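Local coordinates for segregation and condensation protein B (Chlorobium tepidum TLS, PDB 1T6S), which is a winged-helix protein that takes part in chromosome partitioning, probably as a partner subunit of the SMC condensation complex, at residues R94-V102 against R118-L129; L130-R138 against Q149-L157. All coordinates share one frame; numbering follows the deposited sequence.

In the fold
Contact 1 and contact 2 follow one another along the chain and lie together in the C-terminal winged-helix domain, their centres about 13 Å apart. Helix 125-131 is common to both: its first residues, 125-129, pack on helix 87-106 in contact 1, and its last turn leads into the hairpin of strands 135-140 and 148-152 in contact 2. They meet at several points, among them Ile-135 CD1 on Leu-129 CB at 3.5 Å. Helix 125-131 lies between helix 87-106 and the wing hairpin. Both contacts also touch the second subunit: Leu-100 of contact 1 and Phe-156 of contact 2 each lie against helix 87-106 of that copy.

Contact 1 (R94-V102 against R118-L129); sequences RSMLEVLAV and RGASPDYSIDRL. With NO3 (nitrate ion), chain C; NO3 (nitrate ion), chain E.
Helix 87-106 packs on helix 125-131 inside the winged helix-turn-helix: segments 94-102 and 125-129 cross nearly at right angles (-85°), their axes 9.5 Å apart, Met-96 and Ser-125 nearest in backbone. Val-99 is the knob between them, set among Arg-118, Ser-125, Ile-126 and Leu-129. Its CG1, anti to the backbone N (chi1 171°), reaches Leu-129 CD1 at 3.8 Å, while CG2 presses on Ser-125 CB at a tight 3.4 Å and lies over one face of the Arg-118 guanidinium. At its edge the guanidinium meets Glu-98, a long salt bridge of 3.6 Å from NH2 to OE2, the planes 70° apart. Beside it, Arg-94 NE donates to O1 of a nitrate, probably from the crystallisation liquor, at 2.7 Å, in the guanidinium plane; a leucine in place of Arg-94 would probably cost the nitrate its NE and weaker NH2 donors and leave Trp-105 of the second subunit without its cation. Asp-123 forms an Asx turn, OD2 taking the Ser-125 N-H at 3.1 Å, and OD1 accepts from Ser-125 OG. The side chains of Met-96 and Leu-129 run past each other in opposite directions, CE to CD2 a tight 3.4 Å, and Met-96 CG sits at the edge of the Arg-128 guanidinium. Around this core, Val-102 packs on helix 111-118, Leu-100 and Leu-129 on Ile-135 of strand 135-140, and Ile-126 on Tyr-150 of strand 148-152.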
loop_
_atom_site.group_PDB
_atom_site.type_symbol
_atom_site.label_atom_id
_atom_site.label_comp_id
_atom_site.label_asym_id
_atom_site.label_seq_id
_atom_site.Cartn_x
_atom_site.Cartn_y
_atom_site.Cartn_z
ATOM N N ARG A 94 -1.230 10.108 4.911
ATOM C CA ARG A 94 -1.101 9.756 6.318
ATOM C C ARG A 94 -2.382 9.161 6.897
ATOM O O ARG A 94 -2.354 8.118 7.552
ATOM C CB ARG A 94 -0.689 10.983 7.142
ATOM C CG ARG A 94 -0.570 10.690 8.640
ATOM C CD ARG A 94 -0.031 11.864 9.454
ATOM N NE ARG A 94 -0.961 12.992 9.553
ATOM C CZ ARG A 94 -0.754 14.075 10.305
ATOM N NH1 ARG A 94 0.356 14.172 11.029
ATOM N NH2 ARG A 94 -1.650 15.062 10.328
ATOM N N SER A 95 -3.502 9.830 6.659
ATOM C CA SER A 95 -4.766 9.361 7.188
ATOM C C SER A 95 -5.086 7.964 6.673
ATOM O O SER A 95 -5.442 7.087 7.457
ATOM C CB SER A 95 -5.903 10.349 6.858
ATOM O OG SER A 95 -6.117 10.477 5.466
ATOM N N MET A 96 -4.937 7.735 5.371
ATOM C CA MET A 96 -5.224 6.412 4.839
ATOM C C MET A 96 -4.331 5.350 5.468
ATOM O O MET A 96 -4.798 4.260 5.814
ATOM C CB MET A 96 -5.054 6.372 3.316
ATOM C CG MET A 96 -6.294 6.798 2.565
ATOM S SD MET A 96 -6.240 6.319 0.823
ATOM C CE MET A 96 -5.482 4.748 0.933
ATOM N N LEU A 97 -3.050 5.672 5.622
ATOM C CA LEU A 97 -2.101 4.734 6.209
ATOM C C LEU A 97 -2.377 4.422 7.683
ATOM O O LEU A 97 -2.309 3.259 8.097
ATOM C CB LEU A 97 -0.667 5.264 6.046
ATOM C CG LEU A 97 -0.158 5.200 4.596
ATOM C CD1 LEU A 97 1.277 5.696 4.550
ATOM C CD2 LEU A 97 -0.221 3.769 4.077
ATOM N N GLU A 98 -2.676 5.456 8.471
ATOM C CA GLU A 98 -2.977 5.274 9.903
ATOM C C GLU A 98 -4.237 4.419 10.119
ATOM O O GLU A 98 -4.241 3.518 10.952
ATOM C CB GLU A 98 -3.169 6.632 10.609
ATOM C CG GLU A 98 -1.882 7.416 10.853
ATOM C CD GLU A 98 -2.095 8.736 11.621
ATOM O OE1 GLU A 98 -1.087 9.404 11.952
ATOM O OE2 GLU A 98 -3.263 9.109 11.891
ATOM N N VAL A 99 -5.296 4.713 9.373
ATOM C CA VAL A 99 -6.516 3.940 9.516
ATOM C C VAL A 99 -6.219 2.483 9.082
ATOM O O VAL A 99 -6.596 1.528 9.767
ATOM C CB VAL A 99 -7.688 4.554 8.682
ATOM C CG1 VAL A 99 -8.897 3.607 8.673
ATOM C CG2 VAL A 99 -8.095 5.902 9.275
ATOM N N LEU A 100 -5.513 2.318 7.964
ATOM C CA LEU A 100 -5.140 0.990 7.480
ATOM C C LEU A 100 -4.373 0.227 8.553
ATOM O O LEU A 100 -4.565 -0.974 8.747
ATOM C CB LEU A 100 -4.229 1.082 6.254
ATOM C CG LEU A 100 -4.605 0.171 5.090
ATOM C CD1 LEU A 100 -3.477 0.162 4.059
ATOM C CD2 LEU A 100 -4.918 -1.216 5.574
ATOM N N ALA A 101 -3.473 0.937 9.226
ATOM C CA ALA A 101 -2.654 0.375 10.287
ATOM C C ALA A 101 -3.523 -0.080 11.457
ATOM O O ALA A 101 -3.294 -1.146 12.020
ATOM C CB ALA A 101 -1.634 1.429 10.772
ATOM N N VAL A 102 -4.510 0.741 11.825
ATOM C CA VAL A 102 -5.422 0.417 12.921
ATOM C C VAL A 102 -6.239 -0.835 12.580
ATOM O O VAL A 102 -6.443 -1.711 13.426
ATOM C CB VAL A 102 -6.375 1.604 13.238
ATOM C CG1 VAL A 102 -7.375 1.202 14.337
ATOM C CG2 VAL A 102 -5.559 2.821 13.712
ATOM N N ARG A 118 -7.869 6.250 17.449
ATOM C CA ARG A 118 -7.190 7.369 16.803
ATOM C C ARG A 118 -7.497 8.742 17.414
ATOM O O ARG A 118 -6.607 9.574 17.555
ATOM C CB ARG A 118 -7.588 7.449 15.326
ATOM C CG ARG A 118 -6.990 6.393 14.420
ATOM C CD ARG A 118 -7.417 6.637 12.981
ATOM N NE ARG A 118 -6.757 7.786 12.349
ATOM C CZ ARG A 118 -7.367 8.622 11.510
ATOM N NH1 ARG A 118 -8.651 8.447 11.228
ATOM N NH2 ARG A 118 -6.686 9.592 10.909
ATOM N N GLY A 119 -8.768 8.965 17.738
ATOM C CA GLY A 119 -9.205 10.240 18.271
ATOM C C GLY A 119 -9.150 11.206 17.104
ATOM O O GLY A 119 -8.426 12.200 17.156
ATOM N N ALA A 120 -9.914 10.904 16.051
ATOM C CA ALA A 120 -9.936 11.700 14.822
ATOM C C ALA A 120 -11.083 12.698 14.687
ATOM O O ALA A 120 -11.562 13.243 15.677
ATOM C CB ALA A 120 -9.928 10.765 13.619
ATOM N N SER A 121 -11.528 12.934 13.454
ATOM C CA SER A 121 -12.598 13.895 13.210
ATOM C C SER A 121 -14.038 13.354 13.291
ATOM O O SER A 121 -14.864 13.927 13.997
ATOM C CB SER A 121 -12.367 14.602 11.867
ATOM N N PRO A 122 -14.368 12.260 12.576
ATOM C CA PRO A 122 -13.615 11.381 11.676
ATOM C C PRO A 122 -13.570 11.837 10.218
ATOM O O PRO A 122 -13.876 12.981 9.904
ATOM C CB PRO A 122 -14.348 10.064 11.814
ATOM C CG PRO A 122 -15.768 10.529 11.810
ATOM C CD PRO A 122 -15.723 11.713 12.794
ATOM N N ASP A 123 -13.208 10.915 9.330
ATOM C CA ASP A 123 -13.077 11.236 7.912
ATOM C C ASP A 123 -13.634 10.148 6.984
ATOM O O ASP A 123 -14.500 9.361 7.382
ATOM C CB ASP A 123 -11.599 11.483 7.599
ATOM C CG ASP A 123 -10.730 10.262 7.873
ATOM O OD1 ASP A 123 -9.489 10.389 7.795
ATOM O OD2 ASP A 123 -11.284 9.178 8.162
ATOM N N TYR A 124 -13.142 10.106 5.747
ATOM C CA TYR A 124 -13.605 9.112 4.788
ATOM C C TYR A 124 -12.561 8.043 4.493
ATOM O O TYR A 124 -12.603 7.419 3.439
ATOM C CB TYR A 124 -13.995 9.765 3.456
ATOM C CG TYR A 124 -15.088 10.803 3.555
ATOM C CD1 TYR A 124 -14.778 12.163 3.587
ATOM C CD2 TYR A 124 -16.432 10.431 3.606
ATOM C CE1 TYR A 124 -15.779 13.127 3.666
ATOM C CE2 TYR A 124 -17.443 11.391 3.687
ATOM C CZ TYR A 124 -17.105 12.736 3.714
ATOM O OH TYR A 124 -18.085 13.691 3.783
ATOM N N SER A 125 -11.632 7.823 5.412
ATOM C CA SER A 125 -10.596 6.827 5.171
ATOM C C SER A 125 -11.135 5.431 4.907
ATOM O O SER A 125 -10.622 4.718 4.044
ATOM C CB SER A 125 -9.608 6.811 6.335
ATOM O OG SER A 125 -8.794 7.970 6.284
ATOM N N ILE A 126 -12.159 5.023 5.647
ATOM C CA ILE A 126 -12.731 3.701 5.405
ATOM C C ILE A 126 -13.266 3.599 3.982
ATOM O O ILE A 126 -13.026 2.602 3.302
ATOM C CB ILE A 126 -13.882 3.375 6.377
ATOM C CG1 ILE A 126 -13.310 3.012 7.746
ATOM C CG2 ILE A 126 -14.733 2.224 5.823
ATOM C CD1 ILE A 126 -12.725 4.163 8.466
ATOM N N ASP A 127 -14.008 4.612 3.534
ATOM C CA ASP A 127 -14.542 4.564 2.180
ATOM C C ASP A 127 -13.402 4.504 1.164
ATOM O O ASP A 127 -13.473 3.756 0.185
ATOM C CB ASP A 127 -15.417 5.789 1.865
ATOM C CG ASP A 127 -16.803 5.707 2.487
ATOM O OD1 ASP A 127 -17.301 4.585 2.718
ATOM O OD2 ASP A 127 -17.402 6.773 2.730
ATOM N N ARG A 128 -12.349 5.282 1.399
ATOM C CA ARG A 128 -11.216 5.296 0.477
ATOM C C ARG A 128 -10.531 3.936 0.423
ATOM O O ARG A 128 -10.211 3.436 -0.654
ATOM C CB ARG A 128 -10.217 6.397 0.867
ATOM C CG ARG A 128 -10.804 7.796 0.794
ATOM C CD ARG A 128 -9.716 8.872 0.698
ATOM N NE ARG A 128 -8.816 8.865 1.852
ATOM C CZ ARG A 128 -9.046 9.478 3.008
ATOM N NH1 ARG A 128 -10.163 10.170 3.180
ATOM N NH2 ARG A 128 -8.156 9.381 3.990
ATOM N N LEU A 129 -10.361 3.313 1.584
ATOM C CA LEU A 129 -9.701 2.015 1.651
ATOM C C LEU A 129 -10.569 0.920 1.027
ATOM O O LEU A 129 -10.051 -0.015 0.410
ATOM C CB LEU A 129 -9.337 1.688 3.110
ATOM C CG LEU A 129 -8.240 2.598 3.722
ATOM C CD1 LEU A 129 -8.054 2.296 5.193
ATOM C CD2 LEU A 129 -6.925 2.367 2.963
HETATM N N NO3 C . -15.141 6.533 6.603
HETATM O O1 NO3 C . -16.142 6.643 7.350
HETATM O O2 NO3 C . -14.070 6.525 7.133
HETATM O O3 NO3 C . -15.335 6.445 5.421
HETATM N N NO3 E . -4.293 12.793 8.806
HETATM O O1 NO3 E . -3.314 13.462 8.400
HETATM O O2 NO3 E . -4.063 11.889 9.559
HETATM O O3 NO3 E . -5.403 13.110 8.406
#

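Contact 2 (L130-R138 against Q149-L157); sequences LARGLIEVR and QYGTTEVFL. With NO3 (nitrate ion), chain N.
Glu-136 and Gly-151 exchange two backbone hydrogen bonds in the antiparallel hairpin that forms the wing of this winged helix: Glu-136 N to Gly-151 O and Gly-151 N to Glu-136 O, both 2.9 Å. Arg-138 N extends the pairing to Gln-149 O with a nearly straight bond (170°). The Arg-138 side chain, bent at chi2 (-102°), folds back across the neighbouring strand and lays its guanidinium face over Gly-151 CA, where any side chain would collide with it. NH1 and NH2 then grip Thr-152 O together, and Glu-136 OE1 holds NH1 in a salt bridge of 3.0 Å. Tyr-150 packs its CE2 against Leu-130 CD1 and Val-137 CG2. Past the strands, a Schellman motif at Gly-133 ends helix 125-131, and Leu-134 O accepts from Thr-153 N, which approaches from above the carbonyl plane. Further out, Leu-134 packs on Phe-160 of the second subunit, and a nitrate near Thr-152, probably from the crystallisation liquor, is hydrogen-bonded by Ser-93 and Gln-89 of that subunit. Thr-153 caps helix 154-159: its OG1 receives the Phe-156 N-H at 3.1 Å and donates its own proton to a lone pair of Gly-133 O, 2.6 Å from OG1.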
loop_
_atom_site.group_PDB
_atom_site.type_symbol
_atom_site.label_atom_id
_atom_site.label_comp_id
_atom_site.label_asym_id
_atom_site.label_seq_id
_atom_site.Cartn_x
_atom_site.Cartn_y
_atom_site.Cartn_z
ATOM N N LEU A 130 -11.887 1.044 1.159
ATOM C CA LEU A 130 -12.794 0.061 0.560
ATOM C C LEU A 130 -12.764 0.199 -0.964
ATOM O O LEU A 130 -12.735 -0.800 -1.677
ATOM C CB LEU A 130 -14.229 0.262 1.063
ATOM C CG LEU A 130 -14.565 -0.235 2.475
ATOM C CD1 LEU A 130 -15.830 0.453 2.966
ATOM C CD2 LEU A 130 -14.742 -1.759 2.480
ATOM N N ALA A 131 -12.773 1.436 -1.453
ATOM C CA ALA A 131 -12.742 1.702 -2.889
ATOM C C ALA A 131 -11.442 1.200 -3.537
ATOM O O ALA A 131 -11.402 0.947 -4.743
ATOM C CB ALA A 131 -12.927 3.204 -3.151
ATOM N N ARG A 132 -10.394 1.033 -2.730
ATOM C CA ARG A 132 -9.098 0.549 -3.215
ATOM C C ARG A 132 -8.924 -0.947 -2.969
ATOM O O ARG A 132 -7.885 -1.518 -3.290
ATOM C CB ARG A 132 -7.961 1.318 -2.530
ATOM C CG ARG A 132 -7.892 2.764 -2.961
ATOM C CD ARG A 132 -7.128 3.638 -1.978
ATOM N NE ARG A 132 -6.948 4.990 -2.497
ATOM C CZ ARG A 132 -7.933 5.834 -2.775
ATOM N NH1 ARG A 132 -9.201 5.473 -2.581
ATOM N NH2 ARG A 132 -7.651 7.036 -3.271
ATOM N N GLY A 133 -9.944 -1.582 -2.399
ATOM C CA GLY A 133 -9.865 -3.006 -2.134
ATOM C C GLY A 133 -8.871 -3.437 -1.064
ATOM O O GLY A 133 -8.550 -4.621 -0.960
ATOM N N LEU A 134 -8.397 -2.494 -0.252
ATOM C CA LEU A 134 -7.430 -2.816 0.810
ATOM C C LEU A 134 -8.069 -3.369 2.085
ATOM O O LEU A 134 -7.406 -4.026 2.883
ATOM C CB LEU A 134 -6.602 -1.575 1.149
ATOM C CG LEU A 134 -5.842 -1.053 -0.071
ATOM C CD1 LEU A 134 -5.147 0.248 0.254
ATOM C CD2 LEU A 134 -4.829 -2.128 -0.512
ATOM N N ILE A 135 -9.339 -3.055 2.302
ATOM C CA ILE A 135 -10.056 -3.579 3.461
ATOM C C ILE A 135 -11.401 -4.087 2.944
ATOM O O ILE A 135 -11.789 -3.793 1.812
ATOM C CB ILE A 135 -10.315 -2.490 4.559
ATOM C CG1 ILE A 135 -11.123 -1.322 3.967
ATOM C CG2 ILE A 135 -8.967 -2.006 5.146
ATOM C CD1 ILE A 135 -11.540 -0.255 5.005
ATOM N N GLU A 136 -12.106 -4.822 3.789
ATOM C CA GLU A 136 -13.394 -5.379 3.444
ATOM C C GLU A 136 -14.174 -5.620 4.733
ATOM O O GLU A 136 -13.620 -5.572 5.837
ATOM C CB GLU A 136 -13.197 -6.716 2.730
ATOM C CG GLU A 136 -12.478 -7.740 3.608
ATOM C CD GLU A 136 -12.236 -9.049 2.899
ATOM O OE1 GLU A 136 -11.558 -9.923 3.491
ATOM O OE2 GLU A 136 -12.725 -9.199 1.757
ATOM N N VAL A 137 -15.463 -5.905 4.593
ATOM C CA VAL A 137 -16.301 -6.182 5.759
ATOM C C VAL A 137 -16.048 -7.611 6.245
ATOM O O VAL A 137 -15.970 -8.532 5.439
ATOM C CB VAL A 137 -17.804 -6.031 5.409
ATOM C CG1 VAL A 137 -18.674 -6.531 6.571
ATOM C CG2 VAL A 137 -18.120 -4.584 5.096
ATOM N N ARG A 138 -15.931 -7.791 7.558
ATOM C CA ARG A 138 -15.713 -9.111 8.154
ATOM C C ARG A 138 -16.968 -9.572 8.883
ATOM O O ARG A 138 -17.064 -10.728 9.292
ATOM C CB ARG A 138 -14.580 -9.067 9.178
ATOM C CG ARG A 138 -13.192 -9.103 8.611
ATOM C CD ARG A 138 -12.575 -10.499 8.746
ATOM N NE ARG A 138 -11.108 -10.407 8.714
ATOM C CZ ARG A 138 -10.404 -10.085 7.634
ATOM N NH1 ARG A 138 -11.024 -9.834 6.483
ATOM N NH2 ARG A 138 -9.088 -9.989 7.715
ATOM N N GLN A 149 -17.887 -4.334 10.764
ATOM C CA GLN A 149 -16.507 -4.504 11.230
ATOM C C GLN A 149 -15.665 -4.684 9.992
ATOM O O GLN A 149 -16.112 -5.307 9.027
ATOM C CB GLN A 149 -16.374 -5.759 12.090
ATOM C CG GLN A 149 -17.223 -5.754 13.332
ATOM C CD GLN A 149 -17.170 -7.085 14.034
ATOM O OE1 GLN A 149 -17.573 -8.104 13.473
ATOM N NE2 GLN A 149 -16.657 -7.090 15.257
ATOM N N TYR A 150 -14.447 -4.155 10.009
ATOM C CA TYR A 150 -13.565 -4.271 8.846
ATOM C C TYR A 150 -12.288 -5.030 9.119
ATOM O O TYR A 150 -11.858 -5.143 10.260
ATOM C CB TYR A 150 -13.217 -2.887 8.300
ATOM C CG TYR A 150 -14.426 -2.073 7.919
ATOM C CD1 TYR A 150 -15.100 -1.295 8.860
ATOM C CD2 TYR A 150 -14.933 -2.125 6.628
ATOM C CE1 TYR A 150 -16.261 -0.590 8.511
ATOM C CE2 TYR A 150 -16.082 -1.432 6.283
ATOM C CZ TYR A 150 -16.738 -0.671 7.224
ATOM O OH TYR A 150 -17.885 -0.010 6.859
ATOM N N GLY A 151 -11.694 -5.555 8.052
ATOM C CA GLY A 151 -10.445 -6.293 8.165
ATOM C C GLY A 151 -9.670 -6.056 6.878
ATOM O O GLY A 151 -10.243 -5.564 5.914
ATOM N N THR A 152 -8.380 -6.383 6.857
ATOM C CA THR A 152 -7.574 -6.194 5.657
ATOM C C THR A 152 -7.911 -7.303 4.649
ATOM O O THR A 152 -8.534 -8.298 5.011
ATOM C CB THR A 152 -6.046 -6.213 5.989
ATOM O OG1 THR A 152 -5.746 -7.362 6.787
ATOM C CG2 THR A 152 -5.640 -4.937 6.751
ATOM N N THR A 153 -7.482 -7.134 3.402
ATOM C CA THR A 153 -7.768 -8.087 2.326
ATOM C C THR A 153 -6.517 -8.798 1.793
ATOM O O THR A 153 -5.398 -8.326 2.001
ATOM C CB THR A 153 -8.414 -7.365 1.135
ATOM O OG1 THR A 153 -7.498 -6.385 0.622
ATOM C CG2 THR A 153 -9.706 -6.666 1.555
ATOM N N GLU A 154 -6.704 -9.924 1.095
ATOM C CA GLU A 154 -5.562 -10.655 0.527
ATOM C C GLU A 154 -4.939 -9.734 -0.514
ATOM O O GLU A 154 -3.757 -9.844 -0.847
ATOM C CB GLU A 154 -6.002 -11.971 -0.146
ATOM C CG GLU A 154 -4.866 -13.002 -0.277
ATOM C CD GLU A 154 -4.448 -13.543 1.076
ATOM O OE1 GLU A 154 -3.294 -13.997 1.228
ATOM O OE2 GLU A 154 -5.280 -13.521 2.011
ATOM N N VAL A 155 -5.754 -8.819 -1.023
ATOM C CA VAL A 155 -5.299 -7.843 -1.992
ATOM C C VAL A 155 -4.241 -6.965 -1.318
ATOM O O VAL A 155 -3.197 -6.655 -1.907
ATOM C CB VAL A 155 -6.449 -6.958 -2.452
ATOM C CG1 VAL A 155 -5.947 -5.958 -3.498
ATOM C CG2 VAL A 155 -7.573 -7.822 -3.017
ATOM N N PHE A 156 -4.523 -6.555 -0.082
ATOM C CA PHE A 156 -3.580 -5.738 0.685
ATOM C C PHE A 156 -2.321 -6.556 0.975
ATOM O O PHE A 156 -1.205 -6.097 0.752
ATOM C CB PHE A 156 -4.175 -5.294 2.035
ATOM C CG PHE A 156 -3.126 -4.873 3.042
ATOM C CD1 PHE A 156 -2.402 -3.695 2.867
ATOM C CD2 PHE A 156 -2.836 -5.675 4.140
ATOM C CE1 PHE A 156 -1.397 -3.324 3.783
ATOM C CE2 PHE A 156 -1.843 -5.322 5.055
ATOM C CZ PHE A 156 -1.122 -4.143 4.879
ATOM N N LEU A 157 -2.508 -7.768 1.482
ATOM C CA LEU A 157 -1.376 -8.611 1.815
ATOM C C LEU A 157 -0.472 -8.891 0.619
ATOM O O LEU A 157 0.749 -8.802 0.737
ATOM C CB LEU A 157 -1.862 -9.919 2.452
ATOM C CG LEU A 157 -2.598 -9.762 3.788
ATOM C CD1 LEU A 157 -3.116 -11.104 4.267
ATOM C CD2 LEU A 157 -1.638 -9.170 4.840
HETATM N N NO3 N . -2.857 -7.949 8.251
HETATM O O1 NO3 N . -1.719 -8.380 8.520
HETATM O O2 NO3 N . -3.773 -8.729 8.356
HETATM O O3 NO3 N . -2.960 -6.788 7.904
HETATM O O HOH W 1 -6.501 -10.050 6.736
#